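Local coordinates for Nadp(h)-dependent ketose reductase (Bemisia argentifolii, PDB 1E3J), which probably reduces fructose and related ketoses with NADP(H), as a zinc-dependent member of the alcohol dehydrogenase family, at residues Gly192-Cys197 with Ser235-Leu240; Ala164-Gly169 with Pro241-Asp246; Thr171-Gly176 with Ile258-Thr263. All coordinates share one frame; numbering follows the deposited sequence.

How the contacts relate
All three contacts lie in the Rossmann-type nucleotide-binding half of the enzyme, where a parallel sheet runs in the order 215-218, 194-199, 171-175, 243-246, 266-269, 290-293. Their centres are close: about 10 Å between contacts 1 and 2, 9 Å between 1 and 3, and 8 Å between 2 and 3. Along the chain contact 1 is nested inside the loops closed by the other two, whereas contacts 2 and 3 interleave. Backbone bonds tie their strands together: F194 O to V172 N and L173 O to I245 N, each 2.8 Å. The contacts thus pack connecting segments against the three adjacent strands 194-199, 171-175 and 243-246.

Contact 1: Gly192-Cys197 with Ser235-Leu240; sequences GAFVVC and SAIGDL
I237 carries this contact, reaching from the loop after helix 226-236 towards F194 and V196 of strand 194-199. Its CB stands back from both partners, 4.6 Å from V196 CG2, and leaves the touching to the branches. The branch methyl CG2 lies anti to the carbonyl carbon of I237 and rests against both strand side chains. There it meets V196 CG2 at 3.2 Å, closer than two methyl groups normally come, so the exact separation is doubtful although the contact itself is clear. The same I237 CG2 lies 3.9 Å from F194 CE1, at the rim of the ring and near its plane, so the phenyl group presents an edge and not a face. The other branch, CG1, is held between the backbone N and the carbonyl carbon (chi1 62°), and the chain beyond it is extended. This carries CD1 away from F194 and toward T171 on the next strand.

In the Rossmann fold this is the crossover region: from strand 215-218 at the sheet edge, helix 226-236 and its following loop lead past strands 194-199 and 171-175 to strand 243-246. The alternation of the strand agrees with this, since F194 and V196 point toward the loop while V195 turns away and packs on helix 179-190. Farther along the loop, D239 folds back on its own backbone, OD1 accepting L240 N at 2.7 Å through the anti lone pair (N-H...O angle 146°).

Contact 2: Ala164-Gly169 with Pro241-Asp246; sequences AGVQLG and PNVTID
N242 OD1, which comes within 4.4 Å of G169 O across the contact, accepts a hydrogen bond from T171 N. Both OD1 and the G169 carbonyl oxygen are acceptors here, so the two oxygens are merely neighbours and do not bond; it is the amide of T171, two residues beyond G169, that couples the loop to N242. With chi1 at 52°, the N242 side chain swings to the loop although its first bond runs along the contact and not into it.

The apolar part centres on V243. Its CG1, anti to the backbone N (chi1 172°), comes 3.7 Å from A164 CB, and its CG2 sits 4.0 Å from that same A164 CB, so the alanine methyl rests against both valine branches. V243 CG1 also faces V166, at 4.3 Å from V166 CG2, a more distant approach than that of the alanine. A164 and V166 thus approach one valine from two neighbouring points of a turning backbone. That turn is a Schellman motif closing helix 151-164, with G165 the first residue to leave helical angles, at positive phi. The G165 carbonyl oxygen is held within the loop by Q167 NE2 at 3.2 Å. This bond is nearly straight, 162° at the hydrogen, and G165 O lies in the Q167 amide plane, although the donor stands tilted from the carbonyl plane.

Around this pairing, A164 also packs on M268 of strand 266-269, V166 on V172 of strand 171-175, and L168 on M307 of a second subunit. The contact thus joins the end of helix 151-164 and the loop leading into the first Rossmann strand to strand 243-246, the next strand across the sheet.

Contact 3: Thr171-Gly176 with Ile258-Thr263; sequences TVLVIG and INITRT
L173 and I260 make the tight half of this contact, both of them buried: L173 CD2 meets I260 CG2 methyl to methyl at 3.8 Å, an ordinary van der Waals distance. The two side chains run at about a right angle to each other. L173 sends its CG anti to the backbone N (chi1 162°), off the sheet and under the last turn of helix 251-260, while I260 answers with its branch methyl. P241 packs against both and continues the apolar layer.

The other half is loose and bridged by water. T171 OG1 and R262 NH2 stand 4.1 Å apart, too far for a direct bond, and a water fills the gap. It lies 2.8 Å from T171 OG1 and accepts from R262 NH2 at 3.0 Å, sitting at the edge of the guanidinium and in its plane. Both residues are partly exposed, unlike the leucine and isoleucine. R262 NH2 has a stronger partner in L240 O, and R262 NE makes a long, weak ion pair with D239 OD2. The guanidinium is thereby tied to the loop at D239 and L240, and the water links it to T171.

Beyond I260 the chain leaves the helix at T261, whose OG1 bonds to T244 OG1 at 2.7 Å. Strand 171-175, followed directly by G176, probably the first glycine of the dinucleotide-binding turn, lies between strands 194-199 and 243-246; over this face of the sheet helix 251-260 packs beside helix 226-236, I260 touching I230 and I233.

Contact 1: Gly192-Cys197 with Ser235-Leu240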
loop_
_atom_site.group_PDB
_atom_site.type_symbol
_atom_site.label_atom_id
_atom_site.label_comp_id
_atom_site.label_asym_id
_atom_site.label_seq_id
_atom_site.Cartn_x
_atom_site.Cartn_y
_atom_site.Cartn_z
ATOM N N GLY A 192 11.380 -1.518 15.932
ATOM C CA GLY A 192 11.951 -0.198 15.998
ATOM C C GLY A 192 11.066 0.854 16.624
ATOM O O GLY A 192 11.414 2.035 16.625
ATOM N N ALA A 193 9.932 0.455 17.177
ATOM C CA ALA A 193 9.043 1.456 17.768
ATOM C C ALA A 193 9.443 1.901 19.160
ATOM O O ALA A 193 10.241 1.249 19.854
ATOM C CB ALA A 193 7.625 0.908 17.855
ATOM N N PHE A 194 8.838 3.009 19.573
ATOM C CA PHE A 194 8.992 3.507 20.937
ATOM C C PHE A 194 7.702 2.942 21.544
ATOM O O PHE A 194 6.618 3.147 20.977
ATOM C CB PHE A 194 8.941 5.020 20.966
ATOM C CG PHE A 194 8.992 5.597 22.356
ATOM C CD1 PHE A 194 7.816 5.781 23.088
ATOM C CD2 PHE A 194 10.224 5.993 22.923
ATOM C CE1 PHE A 194 7.853 6.362 24.380
ATOM C CE2 PHE A 194 10.286 6.569 24.188
ATOM C CZ PHE A 194 9.096 6.758 24.929
ATOM N N VAL A 195 7.808 2.239 22.670
ATOM C CA VAL A 195 6.656 1.617 23.287
ATOM C C VAL A 195 6.290 2.049 24.720
ATOM O O VAL A 195 7.148 2.152 25.600
ATOM C CB VAL A 195 6.854 0.096 23.314
ATOM C CG1 VAL A 195 5.650 -0.547 23.951
ATOM C CG2 VAL A 195 7.056 -0.460 21.864
ATOM N N VAL A 196 4.998 2.270 24.940
ATOM C CA VAL A 196 4.477 2.609 26.243
ATOM C C VAL A 196 3.543 1.448 26.554
ATOM O O VAL A 196 2.754 1.044 25.712
ATOM C CB VAL A 196 3.625 3.890 26.233
ATOM C CG1 VAL A 196 2.952 4.067 27.582
ATOM C CG2 VAL A 196 4.473 5.070 25.975
ATOM N N CYS A 197 3.635 0.922 27.761
ATOM C CA CYS A 197 2.815 -0.183 28.156
ATOM C C CYS A 197 2.063 0.165 29.417
ATOM O O CYS A 197 2.650 0.597 30.401
ATOM C CB CYS A 197 3.661 -1.410 28.393
ATOM S SG CYS A 197 2.616 -2.827 28.726
ATOM N N SER A 235 1.186 12.769 29.169
ATOM C CA SER A 235 2.304 13.430 29.816
ATOM C C SER A 235 3.548 12.565 29.886
ATOM O O SER A 235 4.655 13.082 30.034
ATOM C CB SER A 235 1.918 13.855 31.227
ATOM O OG SER A 235 2.306 12.863 32.159
ATOM N N ALA A 236 3.381 11.251 29.779
ATOM C CA ALA A 236 4.517 10.342 29.863
ATOM C C ALA A 236 5.325 10.220 28.583
ATOM O O ALA A 236 6.404 9.611 28.569
ATOM C CB ALA A 236 4.036 8.981 30.280
ATOM N N ILE A 237 4.819 10.798 27.503
ATOM C CA ILE A 237 5.497 10.690 26.224
ATOM C C ILE A 237 5.380 11.973 25.449
ATOM O O ILE A 237 4.802 12.946 25.923
ATOM C CB ILE A 237 4.864 9.593 25.370
ATOM C CG1 ILE A 237 3.409 9.953 25.072
ATOM C CG2 ILE A 237 4.908 8.273 26.106
ATOM C CD1 ILE A 237 2.697 8.911 24.229
ATOM N N GLY A 238 5.910 11.965 24.234
ATOM C CA GLY A 238 5.825 13.152 23.407
ATOM C C GLY A 238 4.425 13.287 22.837
ATOM O O GLY A 238 3.472 13.677 23.529
ATOM N N ASP A 239 4.300 12.948 21.560
ATOM C CA ASP A 239 3.018 13.024 20.884
ATOM C C ASP A 239 2.235 11.798 21.306
ATOM O O ASP A 239 2.750 10.897 21.972
ATOM C CB ASP A 239 3.198 12.973 19.365
ATOM C CG ASP A 239 2.118 13.754 18.611
ATOM O OD1 ASP A 239 0.936 13.766 19.048
ATOM O OD2 ASP A 239 2.466 14.351 17.562
ATOM N N LEU A 240 0.981 11.777 20.896
ATOM C CA LEU A 240 0.119 10.665 21.176
ATOM C C LEU A 240 0.665 9.510 20.343
ATOM O O LEU A 240 1.313 9.736 19.301
ATOM C CB LEU A 240 -1.278 11.019 20.723
ATOM C CG LEU A 240 -1.751 12.273 21.431
ATOM C CD1 LEU A 240 -2.988 12.804 20.716
ATOM C CD2 LEU A 240 -2.043 11.934 22.895
#

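Contact 2: Ala164-Gly169 with Pro241-Asp246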
loop_
_atom_site.group_PDB
_atom_site.type_symbol
_atom_site.label_atom_id
_atom_site.label_comp_id
_atom_site.label_asym_id
_atom_site.label_seq_id
_atom_site.Cartn_x
_atom_site.Cartn_y
_atom_site.Cartn_z
ATOM N N ALA A 164 -0.514 -2.883 11.537
ATOM C CA ALA A 164 -0.557 -1.471 11.894
ATOM C C ALA A 164 0.613 -0.714 11.227
ATOM O O ALA A 164 0.687 0.480 11.325
ATOM C CB ALA A 164 -0.468 -1.300 13.413
ATOM N N GLY A 165 1.535 -1.411 10.581
ATOM C CA GLY A 165 2.678 -0.708 9.997
ATOM C C GLY A 165 3.686 -0.205 11.048
ATOM O O GLY A 165 4.346 0.825 10.829
ATOM N N VAL A 166 3.851 -0.911 12.176
ATOM C CA VAL A 166 4.786 -0.443 13.192
ATOM C C VAL A 166 6.210 -0.357 12.626
ATOM O O VAL A 166 6.687 -1.300 12.028
ATOM C CB VAL A 166 4.800 -1.378 14.424
ATOM C CG1 VAL A 166 5.898 -0.916 15.410
ATOM C CG2 VAL A 166 3.470 -1.317 15.136
ATOM N N GLN A 167 6.909 0.748 12.825
ATOM C CA GLN A 167 8.276 0.860 12.266
ATOM C C GLN A 167 9.081 1.957 12.969
ATOM O O GLN A 167 8.596 2.526 13.933
ATOM C CB GLN A 167 8.177 1.176 10.753
ATOM C CG GLN A 167 7.361 2.458 10.430
ATOM C CD GLN A 167 7.141 2.642 8.902
ATOM O OE1 GLN A 167 7.979 3.243 8.205
ATOM N NE2 GLN A 167 6.012 2.096 8.382
ATOM N N LEU A 168 10.300 2.263 12.509
ATOM C CA LEU A 168 11.056 3.363 13.128
ATOM C C LEU A 168 10.196 4.637 13.071
ATOM O O LEU A 168 9.655 4.996 11.995
ATOM C CB LEU A 168 12.339 3.667 12.370
ATOM C CG LEU A 168 13.524 2.721 12.517
ATOM C CD1 LEU A 168 14.647 3.218 11.615
ATOM C CD2 LEU A 168 14.005 2.689 13.981
ATOM N N GLY A 169 10.076 5.325 14.208
ATOM C CA GLY A 169 9.301 6.550 14.254
ATOM C C GLY A 169 7.886 6.278 14.765
ATOM O O GLY A 169 7.125 7.219 15.035
ATOM N N PRO A 241 0.434 8.269 20.799
ATOM C CA PRO A 241 0.886 7.050 20.113
ATOM C C PRO A 241 0.165 6.973 18.770
ATOM O O PRO A 241 -1.018 7.231 18.735
ATOM C CB PRO A 241 0.436 5.935 21.054
ATOM C CG PRO A 241 -0.813 6.490 21.650
ATOM C CD PRO A 241 -0.452 7.946 21.926
ATOM N N ASN A 242 0.847 6.681 17.668
ATOM C CA ASN A 242 0.080 6.597 16.439
ATOM C C ASN A 242 -0.494 5.194 16.217
ATOM O O ASN A 242 -1.319 4.984 15.305
ATOM C CB ASN A 242 0.846 7.132 15.227
ATOM C CG ASN A 242 2.202 6.528 15.060
ATOM O OD1 ASN A 242 2.951 6.377 16.022
ATOM N ND2 ASN A 242 2.554 6.207 13.804
ATOM N N VAL A 243 -0.074 4.260 17.078
ATOM C CA VAL A 243 -0.585 2.911 17.053
ATOM C C VAL A 243 -0.854 2.461 18.476
ATOM O O VAL A 243 0.033 2.468 19.343
ATOM C CB VAL A 243 0.393 1.918 16.418
ATOM C CG1 VAL A 243 -0.145 0.478 16.603
ATOM C CG2 VAL A 243 0.595 2.242 14.937
ATOM N N THR A 244 -2.100 2.109 18.733
ATOM C CA THR A 244 -2.485 1.598 20.012
ATOM C C THR A 244 -2.909 0.140 19.801
ATOM O O THR A 244 -3.676 -0.176 18.886
ATOM C CB THR A 244 -3.689 2.393 20.575
ATOM O OG1 THR A 244 -3.308 3.767 20.771
ATOM C CG2 THR A 244 -4.144 1.797 21.907
ATOM N N ILE A 245 -2.439 -0.741 20.666
ATOM C CA ILE A 245 -2.775 -2.134 20.581
ATOM C C ILE A 245 -3.538 -2.511 21.820
ATOM O O ILE A 245 -2.984 -2.586 22.895
ATOM C CB ILE A 245 -1.499 -3.003 20.461
ATOM C CG1 ILE A 245 -0.644 -2.487 19.303
ATOM C CG2 ILE A 245 -1.873 -4.486 20.199
ATOM C CD1 ILE A 245 0.572 -3.316 19.036
ATOM N N ASP A 246 -4.835 -2.706 21.679
ATOM C CA ASP A 246 -5.629 -3.103 22.811
ATOM C C ASP A 246 -5.556 -4.613 22.957
ATOM O O ASP A 246 -5.923 -5.362 22.028
ATOM C CB ASP A 246 -7.101 -2.748 22.663
ATOM C CG ASP A 246 -7.948 -3.427 23.764
ATOM O OD1 ASP A 246 -7.577 -3.229 24.948
ATOM O OD2 ASP A 246 -8.934 -4.167 23.460
#

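Contact 3: Thr171-Gly176 with Ile258-Thr263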
loop_
_atom_site.group_PDB
_atom_site.type_symbol
_atom_site.label_atom_id
_atom_site.label_comp_id
_atom_site.label_asym_id
_atom_site.label_seq_id
_atom_site.Cartn_x
_atom_site.Cartn_y
_atom_site.Cartn_z
ATOM N N THR A 171 5.119 5.357 17.537
ATOM C CA THR A 171 5.013 5.320 18.979
ATOM C C THR A 171 3.843 4.392 19.218
ATOM O O THR A 171 2.778 4.637 18.738
ATOM C CB THR A 171 4.706 6.687 19.609
ATOM O OG1 THR A 171 5.799 7.591 19.352
ATOM C CG2 THR A 171 4.570 6.511 21.127
ATOM N N VAL A 172 4.059 3.345 19.988
ATOM C CA VAL A 172 3.053 2.345 20.231
ATOM C C VAL A 172 2.652 2.285 21.683
ATOM O O VAL A 172 3.502 2.251 22.578
ATOM C CB VAL A 172 3.581 0.900 19.873
ATOM C CG1 VAL A 172 2.487 -0.118 20.163
ATOM C CG2 VAL A 172 4.030 0.796 18.370
ATOM N N LEU A 173 1.345 2.242 21.900
ATOM C CA LEU A 173 0.809 2.116 23.224
ATOM C C LEU A 173 0.185 0.729 23.324
ATOM O O LEU A 173 -0.755 0.392 22.597
ATOM C CB LEU A 173 -0.290 3.157 23.469
ATOM C CG LEU A 173 -1.182 2.811 24.667
ATOM C CD1 LEU A 173 -0.380 2.902 25.960
ATOM C CD2 LEU A 173 -2.350 3.750 24.714
ATOM N N VAL A 174 0.696 -0.092 24.210
ATOM C CA VAL A 174 0.104 -1.400 24.384
ATOM C C VAL A 174 -0.705 -1.369 25.669
ATOM O O VAL A 174 -0.156 -1.118 26.756
ATOM C CB VAL A 174 1.173 -2.457 24.524
ATOM C CG1 VAL A 174 0.531 -3.791 24.725
ATOM C CG2 VAL A 174 2.093 -2.411 23.308
ATOM N N ILE A 175 -2.008 -1.592 25.549
ATOM C CA ILE A 175 -2.869 -1.633 26.718
ATOM C C ILE A 175 -2.979 -3.083 27.216
ATOM O O ILE A 175 -3.482 -3.966 26.514
ATOM C CB ILE A 175 -4.244 -1.097 26.385
ATOM C CG1 ILE A 175 -4.100 0.346 25.885
ATOM C CG2 ILE A 175 -5.144 -1.185 27.620
ATOM C CD1 ILE A 175 -5.351 0.924 25.236
ATOM N N GLY A 176 -2.473 -3.325 28.422
ATOM C CA GLY A 176 -2.486 -4.662 29.002
ATOM C C GLY A 176 -1.089 -5.275 29.018
ATOM O O GLY A 176 -0.273 -5.023 28.122
ATOM N N ILE A 258 -9.232 4.693 21.628
ATOM C CA ILE A 258 -9.786 5.612 20.656
ATOM C C ILE A 258 -9.494 7.079 21.002
ATOM O O ILE A 258 -9.231 7.920 20.115
ATOM C CB ILE A 258 -11.305 5.455 20.610
ATOM C CG1 ILE A 258 -11.653 4.068 20.074
ATOM C CG2 ILE A 258 -11.940 6.580 19.754
ATOM C CD1 ILE A 258 -13.126 3.762 20.085
ATOM N N ASN A 259 -9.546 7.412 22.289
ATOM C CA ASN A 259 -9.354 8.801 22.647
ATOM C C ASN A 259 -7.905 9.229 22.796
ATOM O O ASN A 259 -7.592 10.403 22.671
ATOM C CB ASN A 259 -10.163 9.119 23.910
ATOM C CG ASN A 259 -11.671 9.104 23.653
ATOM O OD1 ASN A 259 -12.139 9.609 22.635
ATOM N ND2 ASN A 259 -12.429 8.529 24.572
ATOM N N ILE A 260 -7.008 8.281 23.024
ATOM C CA ILE A 260 -5.611 8.637 23.186
ATOM C C ILE A 260 -4.811 8.476 21.884
ATOM O O ILE A 260 -3.704 9.029 21.745
ATOM C CB ILE A 260 -4.974 7.752 24.238
ATOM C CG1 ILE A 260 -3.538 8.188 24.513
ATOM C CG2 ILE A 260 -4.987 6.321 23.747
ATOM C CD1 ILE A 260 -3.390 9.509 25.222
ATOM N N THR A 261 -5.356 7.737 20.920
ATOM C CA THR A 261 -4.620 7.526 19.667
ATOM C C THR A 261 -4.480 8.788 18.821
ATOM O O THR A 261 -5.425 9.564 18.702
ATOM C CB THR A 261 -5.268 6.418 18.806
ATOM O OG1 THR A 261 -5.243 5.178 19.527
ATOM C CG2 THR A 261 -4.485 6.243 17.501
ATOM N N ARG A 262 -3.288 8.996 18.259
ATOM C CA ARG A 262 -3.049 10.149 17.410
ATOM C C ARG A 262 -3.926 10.168 16.145
ATOM O O ARG A 262 -4.218 9.132 15.554
ATOM C CB ARG A 262 -1.577 10.190 16.969
ATOM C CG ARG A 262 -1.177 11.457 16.203
ATOM C CD ARG A 262 0.231 11.313 15.548
ATOM N NE ARG A 262 1.248 10.912 16.523
ATOM C CZ ARG A 262 2.439 10.375 16.226
ATOM N NH1 ARG A 262 2.797 10.146 14.955
ATOM N NH2 ARG A 262 3.298 10.088 17.213
ATOM N N THR A 263 -4.307 11.361 15.724
ATOM C CA THR A 263 -5.101 11.554 14.525
ATOM C C THR A 263 -4.415 10.804 13.383
ATOM O O THR A 263 -3.190 10.848 13.235
ATOM C CB THR A 263 -5.196 13.080 14.200
ATOM O OG1 THR A 263 -5.890 13.732 15.263
ATOM C CG2 THR A 263 -5.943 13.347 12.916
HETATM O O HOH W 1 5.985 8.761 16.830
#